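Local coordinates for protein spectinomycin phosphotransferase (Legionella pneumophila serogroup 1, PDB 3I0O) that probably transfers a phosphate group from a nucleotide to the antibiotic spectinomycin, in a metal-dependent reaction of the kinase-like type, at residues S48-L53 / I98-I103; I61-I66 / I78-T83. All coordinates share one frame; numbering follows the deposited sequence.

Contact 1: residues S48-L53 / I98-I103; sequences SYFIKL and IAYPFI. With ADP (adenosine-5'-diphosphate), chain B.
K52 N donates to I98 O at 2.8 Å in a nearly straight bond, N-H...O 169°, and I98 N answers to K52 O. The same reciprocal pairing joins F50 and Y100, with F50 N to Y100 O also 2.8 Å. Between these hydrogen-bonded pairs of an antiparallel ladder, I51 faces A99 and its CD1 lies 3.4 Å from A99 CB. Past the end of the strand, F102 N still bonds S48 O.

F50, Y100, K52 and I98 share one sheet face. F50 carries its CG opposite the backbone N (chi1 176°), which lays its ring flat along the ADP adenine, with CE2 3.5 Å from ADP C4. F102 meets the same base differently: the C2 edge of the adenine points at the centre of its ring face, 3.6 Å above the plane. The F50 CB also packs on F102 CD1. K52, extended beyond CG, passes the Y100 ring with its CD and delivers NZ to ADP O1A at 3.2 Å, probably offsetting phosphate charge.

P101 O accepts from ADP N6, while I103 N donates to ADP N1 at 2.9 Å and 176°. This two-point reading of the adenine edge, with a strand lysine on the alpha phosphate, is characteristic of the nucleotide site and hinge of kinase-like folds.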
loop_
_atom_site.group_PDB
_atom_site.type_symbol
_atom_site.label_atom_id
_atom_site.label_comp_id
_atom_site.label_asym_id
_atom_site.label_seq_id
_atom_site.Cartn_x
_atom_site.Cartn_y
_atom_site.Cartn_z
ATOM N N SER A 48 -20.172 -9.550 11.611
ATOM C CA SER A 48 -19.593 -9.774 10.295
ATOM C C SER A 48 -18.085 -9.764 10.478
ATOM O O SER A 48 -17.562 -8.998 11.279
ATOM C CB SER A 48 -20.023 -8.690 9.307
ATOM O OG SER A 48 -21.398 -8.808 9.008
ATOM N N TYR A 49 -17.404 -10.636 9.747
ATOM C CA TYR A 49 -15.956 -10.761 9.821
ATOM C C TYR A 49 -15.334 -10.646 8.437
ATOM O O TYR A 49 -15.934 -11.051 7.441
ATOM C CB TYR A 49 -15.581 -12.121 10.403
ATOM C CG TYR A 49 -16.123 -12.389 11.784
ATOM C CD1 TYR A 49 -15.518 -11.840 12.909
ATOM C CD2 TYR A 49 -17.234 -13.215 11.973
ATOM C CE1 TYR A 49 -15.998 -12.105 14.195
ATOM C CE2 TYR A 49 -17.727 -13.489 13.252
ATOM C CZ TYR A 49 -17.102 -12.932 14.355
ATOM O OH TYR A 49 -17.562 -13.211 15.613
ATOM N N PHE A 50 -14.132 -10.092 8.381
ATOM C CA PHE A 50 -13.401 -9.961 7.129
ATOM C C PHE A 50 -12.262 -10.962 7.265
ATOM O O PHE A 50 -11.393 -10.814 8.120
ATOM C CB PHE A 50 -12.888 -8.534 6.975
ATOM C CG PHE A 50 -12.044 -8.313 5.753
ATOM C CD1 PHE A 50 -10.658 -8.410 5.823
ATOM C CD2 PHE A 50 -12.635 -7.990 4.532
ATOM C CE1 PHE A 50 -9.872 -8.187 4.693
ATOM C CE2 PHE A 50 -11.860 -7.765 3.394
ATOM C CZ PHE A 50 -10.476 -7.862 3.474
ATOM N N ILE A 51 -12.299 -11.998 6.431
ATOM C CA ILE A 51 -11.321 -13.076 6.472
ATOM C C ILE A 51 -10.294 -13.057 5.353
ATOM O O ILE A 51 -10.637 -13.036 4.169
ATOM C CB ILE A 51 -12.023 -14.433 6.418
ATOM C CG1 ILE A 51 -13.223 -14.438 7.370
ATOM C CG2 ILE A 51 -11.035 -15.541 6.748
ATOM C CD1 ILE A 51 -12.897 -14.094 8.792
ATOM N N LYS A 52 -9.026 -13.089 5.741
ATOM C CA LYS A 52 -7.936 -13.092 4.786
ATOM C C LYS A 52 -7.221 -14.430 4.802
ATOM O O LYS A 52 -6.841 -14.928 5.860
ATOM C CB LYS A 52 -6.923 -11.996 5.119
ATOM C CG LYS A 52 -7.352 -10.583 4.784
ATOM C CD LYS A 52 -6.194 -9.600 4.986
ATOM C CE LYS A 52 -6.580 -8.178 4.577
ATOM N NZ LYS A 52 -5.451 -7.215 4.683
ATOM N N LEU A 53 -7.046 -15.025 3.628
ATOM C CA LEU A 53 -6.326 -16.287 3.520
ATOM C C LEU A 53 -5.012 -15.926 2.837
ATOM O O LEU A 53 -4.944 -15.859 1.616
ATOM C CB LEU A 53 -7.108 -17.282 2.667
ATOM C CG LEU A 53 -8.506 -17.665 3.145
ATOM C CD1 LEU A 53 -9.071 -18.701 2.193
ATOM C CD2 LEU A 53 -8.456 -18.227 4.560
ATOM N N ILE A 98 -6.463 -15.246 8.707
ATOM C CA ILE A 98 -6.431 -14.046 9.525
ATOM C C ILE A 98 -7.803 -13.400 9.458
ATOM O O ILE A 98 -8.224 -12.901 8.414
ATOM C CB ILE A 98 -5.384 -13.028 9.038
ATOM C CG1 ILE A 98 -4.020 -13.705 8.898
ATOM C CG2 ILE A 98 -5.303 -11.862 10.028
ATOM C CD1 ILE A 98 -2.895 -12.744 8.572
ATOM N N ALA A 99 -8.503 -13.417 10.580
ATOM C CA ALA A 99 -9.827 -12.840 10.640
ATOM C C ALA A 99 -9.799 -11.473 11.322
ATOM O O ALA A 99 -8.962 -11.206 12.180
ATOM C CB ALA A 99 -10.746 -13.780 11.384
ATOM N N TYR A 100 -10.707 -10.601 10.920
ATOM C CA TYR A 100 -10.808 -9.281 11.513
ATOM C C TYR A 100 -12.280 -8.970 11.571
ATOM O O TYR A 100 -13.075 -9.618 10.915
ATOM C CB TYR A 100 -10.185 -8.190 10.633
ATOM C CG TYR A 100 -8.726 -8.326 10.300
ATOM C CD1 TYR A 100 -8.300 -9.131 9.242
ATOM C CD2 TYR A 100 -7.765 -7.608 11.011
ATOM C CE1 TYR A 100 -6.960 -9.209 8.899
ATOM C CE2 TYR A 100 -6.414 -7.681 10.671
ATOM C CZ TYR A 100 -6.018 -8.479 9.616
ATOM O OH TYR A 100 -4.685 -8.542 9.272
ATOM N N PRO A 101 -12.672 -8.000 12.396
ATOM C CA PRO A 101 -14.106 -7.713 12.387
ATOM C C PRO A 101 -14.314 -7.015 11.032
ATOM O O PRO A 101 -13.357 -6.488 10.454
ATOM C CB PRO A 101 -14.276 -6.761 13.564
ATOM C CG PRO A 101 -12.930 -6.084 13.666
ATOM C CD PRO A 101 -11.965 -7.215 13.423
ATOM N N PHE A 102 -15.535 -7.007 10.515
ATOM C CA PHE A 102 -15.781 -6.365 9.239
ATOM C C PHE A 102 -16.100 -4.896 9.452
ATOM O O PHE A 102 -16.953 -4.557 10.274
ATOM C CB PHE A 102 -16.947 -7.039 8.515
ATOM C CG PHE A 102 -17.022 -6.712 7.049
ATOM C CD1 PHE A 102 -16.464 -7.563 6.110
ATOM C CD2 PHE A 102 -17.644 -5.544 6.610
ATOM C CE1 PHE A 102 -16.522 -7.261 4.741
ATOM C CE2 PHE A 102 -17.707 -5.232 5.250
ATOM C CZ PHE A 102 -17.145 -6.096 4.312
ATOM N N ILE A 103 -15.405 -4.034 8.711
ATOM C CA ILE A 103 -15.596 -2.581 8.777
ATOM C C ILE A 103 -16.242 -2.142 7.448
ATOM O O ILE A 103 -15.666 -2.329 6.377
ATOM C CB ILE A 103 -14.230 -1.856 8.957
ATOM C CG1 ILE A 103 -13.521 -2.366 10.215
ATOM C CG2 ILE A 103 -14.432 -0.339 9.019
ATOM C CD1 ILE A 103 -14.217 -2.021 11.503
HETATM P PB ADP B . -4.430 -5.372 -0.368
HETATM O O1B ADP B . -3.039 -5.239 0.121
HETATM O O2B ADP B . -4.800 -6.531 -1.211
HETATM O O3B ADP B . -4.821 -4.019 -1.166
HETATM P PA ADP B . -5.781 -4.077 1.832
HETATM O O1A ADP B . -5.431 -4.418 3.227
HETATM O O2A ADP B . -5.228 -2.844 1.231
HETATM O O3A ADP B . -5.425 -5.364 0.907
HETATM O "O5'" ADP B . -7.392 -4.020 1.707
HETATM C "C5'" ADP B . -8.026 -3.815 0.426
HETATM C "C4'" ADP B . -9.525 -3.517 0.583
HETATM O "O4'" ADP B . -10.180 -4.537 1.356
HETATM C "C3'" ADP B . -9.851 -2.216 1.336
HETATM O "O3'" ADP B . -10.031 -1.148 0.393
HETATM C "C2'" ADP B . -11.207 -2.559 1.971
HETATM O "O2'" ADP B . -12.256 -2.323 1.010
HETATM C "C1'" ADP B . -11.163 -4.066 2.295
HETATM N N9 ADP B . -10.898 -4.378 3.738
HETATM C C8 ADP B . -9.688 -4.532 4.380
HETATM N N7 ADP B . -9.786 -4.798 5.649
HETATM C C5 ADP B . -11.156 -4.826 5.882
HETATM C C6 ADP B . -11.954 -5.062 7.064
HETATM N N6 ADP B . -11.424 -5.319 8.255
HETATM N N1 ADP B . -13.317 -5.014 6.937
HETATM C C2 ADP B . -13.858 -4.753 5.731
HETATM N N3 ADP B . -13.221 -4.519 4.570
HETATM C C4 ADP B . -11.852 -4.572 4.721
#

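Contact 2: residues I61-I66 / I78-T83; sequences INLSII and IFPIHT. With ADP (adenosine-5'-diphosphate), chain B.
L63 and I66, one turn apart on helix 59-71, meet the F79-P80 part of the following loop through apolar contacts alone. L63 turns one terminal methyl across, and its CD2 lies 4.2 Å from P80 CG. I66 reaches P80 end to end, although the modelled separation there is too short to be taken literally. Its CG1 sits between the backbone N and carbonyl carbon (chi1 75°), and the near-extended second torsion then sends CD1 out from the helix toward the loop. The same methyl approaches the F79 ring obliquely, with CD1 of I66 4.3 Å from CD1 of F79.

Within the loop, rings pack on one another. P80 CD lies 3.5 Å above the F79 ring plane, displaced toward the rim, and H82 CE1 stands at the edge of that ring. Beyond the segments, H70 meets F79, F89 packs on L63, and Y100 packs on P80.

Contact with the ligand is left to I78, whose CB turns away from the helix. Its CD1 approaches the exocyclic amine of ADP, 3.3 Å from N6, while CG2 is 3.9 Å from the same nitrogen; I229, P101 and Y100 also touch this side chain.

With methyl, methylene and aromatic carbons doing the work across the helix-loop interface, the two segments are probably held by shape and the exclusion of water, with little directional bonding between them.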
loop_
_atom_site.group_PDB
_atom_site.type_symbol
_atom_site.label_atom_id
_atom_site.label_comp_id
_atom_site.label_asym_id
_atom_site.label_seq_id
_atom_site.Cartn_x
_atom_site.Cartn_y
_atom_site.Cartn_z
ATOM N N ILE A 61 5.735 -11.103 10.906
ATOM C CA ILE A 61 6.447 -9.905 11.328
ATOM C C ILE A 61 5.549 -8.666 11.188
ATOM O O ILE A 61 5.705 -7.690 11.924
ATOM C CB ILE A 61 7.748 -9.687 10.521
ATOM C CG1 ILE A 61 8.461 -8.436 11.038
ATOM C CG2 ILE A 61 7.444 -9.568 9.035
ATOM C CD1 ILE A 61 9.511 -7.897 10.106
ATOM N N ASN A 62 4.611 -8.701 10.246
ATOM C CA ASN A 62 3.696 -7.583 10.066
ATOM C C ASN A 62 2.627 -7.582 11.156
ATOM O O ASN A 62 2.221 -6.524 11.622
ATOM C CB ASN A 62 3.049 -7.637 8.691
ATOM C CG ASN A 62 4.060 -7.496 7.578
ATOM O OD1 ASN A 62 5.031 -6.746 7.705
ATOM N ND2 ASN A 62 3.840 -8.207 6.473
ATOM N N LEU A 63 2.162 -8.764 11.557
ATOM C CA LEU A 63 1.175 -8.857 12.628
ATOM C C LEU A 63 1.900 -8.376 13.865
ATOM O O LEU A 63 1.303 -7.865 14.809
ATOM C CB LEU A 63 0.726 -10.301 12.851
ATOM C CG LEU A 63 -0.210 -10.905 11.811
ATOM C CD1 LEU A 63 -0.661 -12.265 12.282
ATOM C CD2 LEU A 63 -1.406 -10.003 11.614
ATOM N N SER A 64 3.211 -8.556 13.830
ATOM C CA SER A 64 4.087 -8.150 14.905
ATOM C C SER A 64 3.996 -6.629 15.065
ATOM O O SER A 64 3.959 -6.102 16.184
ATOM C CB SER A 64 5.510 -8.583 14.561
ATOM O OG SER A 64 6.443 -8.158 15.525
ATOM N N ILE A 65 3.929 -5.927 13.937
ATOM C CA ILE A 65 3.843 -4.477 13.956
ATOM C C ILE A 65 2.507 -3.917 14.451
ATOM O O ILE A 65 2.499 -2.922 15.171
ATOM C CB ILE A 65 4.189 -3.884 12.565
ATOM C CG1 ILE A 65 5.659 -4.156 12.260
ATOM C CG2 ILE A 65 3.976 -2.378 12.552
ATOM C CD1 ILE A 65 6.586 -3.600 13.308
ATOM N N ILE A 66 1.379 -4.525 14.092
ATOM C CA ILE A 66 0.116 -3.982 14.593
ATOM C C ILE A 66 -0.013 -4.375 16.067
ATOM O O ILE A 66 -0.707 -3.727 16.840
ATOM C CB ILE A 66 -1.128 -4.494 13.819
ATOM C CG1 ILE A 66 -1.442 -5.923 14.222
ATOM C CG2 ILE A 66 -0.900 -4.402 12.315
ATOM C CD1 ILE A 66 -2.781 -6.357 13.735
ATOM N N ILE A 78 -7.113 -2.094 12.568
ATOM C CA ILE A 78 -8.069 -3.163 12.784
ATOM C C ILE A 78 -7.355 -4.351 13.405
ATOM O O ILE A 78 -6.612 -5.058 12.730
ATOM C CB ILE A 78 -8.728 -3.590 11.455
ATOM C CG1 ILE A 78 -9.212 -2.340 10.696
ATOM C CG2 ILE A 78 -9.883 -4.533 11.737
ATOM C CD1 ILE A 78 -9.840 -2.615 9.342
ATOM N N PHE A 79 -7.575 -4.567 14.698
ATOM C CA PHE A 79 -6.927 -5.678 15.392
ATOM C C PHE A 79 -7.576 -7.013 15.027
ATOM O O PHE A 79 -8.795 -7.166 15.084
ATOM C CB PHE A 79 -6.971 -5.476 16.914
ATOM C CG PHE A 79 -5.930 -6.278 17.658
ATOM C CD1 PHE A 79 -4.586 -5.908 17.611
ATOM C CD2 PHE A 79 -6.287 -7.416 18.383
ATOM C CE1 PHE A 79 -3.608 -6.656 18.272
ATOM C CE2 PHE A 79 -5.312 -8.177 19.051
ATOM C CZ PHE A 79 -3.967 -7.792 18.994
ATOM N N PRO A 80 -6.758 -8.004 14.658
ATOM C CA PRO A 80 -7.253 -9.332 14.280
ATOM C C PRO A 80 -8.027 -10.020 15.404
ATOM O O PRO A 80 -7.919 -9.655 16.570
ATOM C CB PRO A 80 -5.975 -10.107 13.928
ATOM C CG PRO A 80 -4.969 -9.037 13.620
ATOM C CD PRO A 80 -5.288 -7.969 14.642
ATOM N N ILE A 81 -8.802 -11.023 15.030
ATOM C CA ILE A 81 -9.575 -11.802 15.973
ATOM C C ILE A 81 -8.736 -13.014 16.386
ATOM O O ILE A 81 -8.092 -13.639 15.547
ATOM C CB ILE A 81 -10.881 -12.238 15.312
ATOM C CG1 ILE A 81 -11.763 -11.003 15.138
ATOM C CG2 ILE A 81 -11.582 -13.293 16.145
ATOM C CD1 ILE A 81 -12.752 -11.146 14.062
ATOM N N HIS A 82 -8.739 -13.322 17.682
ATOM C CA HIS A 82 -7.971 -14.440 18.234
ATOM C C HIS A 82 -8.525 -15.825 17.918
ATOM O O HIS A 82 -9.742 -16.033 17.906
ATOM C CB HIS A 82 -7.869 -14.337 19.765
ATOM C CG HIS A 82 -7.104 -13.149 20.255
ATOM N ND1 HIS A 82 -7.684 -11.913 20.438
ATOM C CD2 HIS A 82 -5.800 -13.008 20.588
ATOM C CE1 HIS A 82 -6.769 -11.060 20.863
ATOM N NE2 HIS A 82 -5.617 -11.700 20.962
ATOM N N THR A 83 -7.620 -16.771 17.675
ATOM C CA THR A 83 -8.016 -18.152 17.428
ATOM C C THR A 83 -8.231 -18.748 18.825
ATOM O O THR A 83 -7.908 -18.115 19.836
ATOM C CB THR A 83 -6.907 -18.965 16.713
ATOM O OG1 THR A 83 -5.748 -19.029 17.548
ATOM C CG2 THR A 83 -6.525 -18.324 15.383
HETATM P PB ADP B . -4.430 -5.372 -0.368
HETATM O O1B ADP B . -3.039 -5.239 0.121
HETATM O O2B ADP B . -4.800 -6.531 -1.211
HETATM O O3B ADP B . -4.821 -4.019 -1.166
HETATM P PA ADP B . -5.781 -4.077 1.832
HETATM O O1A ADP B . -5.431 -4.418 3.227
HETATM O O2A ADP B . -5.228 -2.844 1.231
HETATM O O3A ADP B . -5.425 -5.364 0.907
HETATM O "O5'" ADP B . -7.392 -4.020 1.707
HETATM C "C5'" ADP B . -8.026 -3.815 0.426
HETATM C "C4'" ADP B . -9.525 -3.517 0.583
HETATM O "O4'" ADP B . -10.180 -4.537 1.356
HETATM C "C3'" ADP B . -9.851 -2.216 1.336
HETATM O "O3'" ADP B . -10.031 -1.148 0.393
HETATM C "C2'" ADP B . -11.207 -2.559 1.971
HETATM O "O2'" ADP B . -12.256 -2.323 1.010
HETATM C "C1'" ADP B . -11.163 -4.066 2.295
HETATM N N9 ADP B . -10.898 -4.378 3.738
HETATM C C8 ADP B . -9.688 -4.532 4.380
HETATM N N7 ADP B . -9.786 -4.798 5.649
HETATM C C5 ADP B . -11.156 -4.826 5.882
HETATM C C6 ADP B . -11.954 -5.062 7.064
HETATM N N6 ADP B . -11.424 -5.319 8.255
HETATM N N1 ADP B . -13.317 -5.014 6.937
HETATM C C2 ADP B . -13.858 -4.753 5.731
HETATM N N3 ADP B . -13.221 -4.519 4.570
HETATM C C4 ADP B . -11.852 -4.572 4.721
#

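In the fold
The centres of contacts 1 and 2 lie about 11 Å apart, and both touch ADP. The loop of contact 2 runs against strand 96-101 of contact 1, joined by a probable hydrogen bond from I81 N to A99 O of 2.9 Å. Y100 packs beside I78, with its CD2 3.3 Å from I78 O. F50 and I78 lie on opposite sides of the adenine plane. Toward the phosphates, the side chain of K52 lies about 7 Å from the bound magnesium and about 6 Å from the side chain of D230, a magnesium ligand, whereas that of I78 is about 11 Å from the metal.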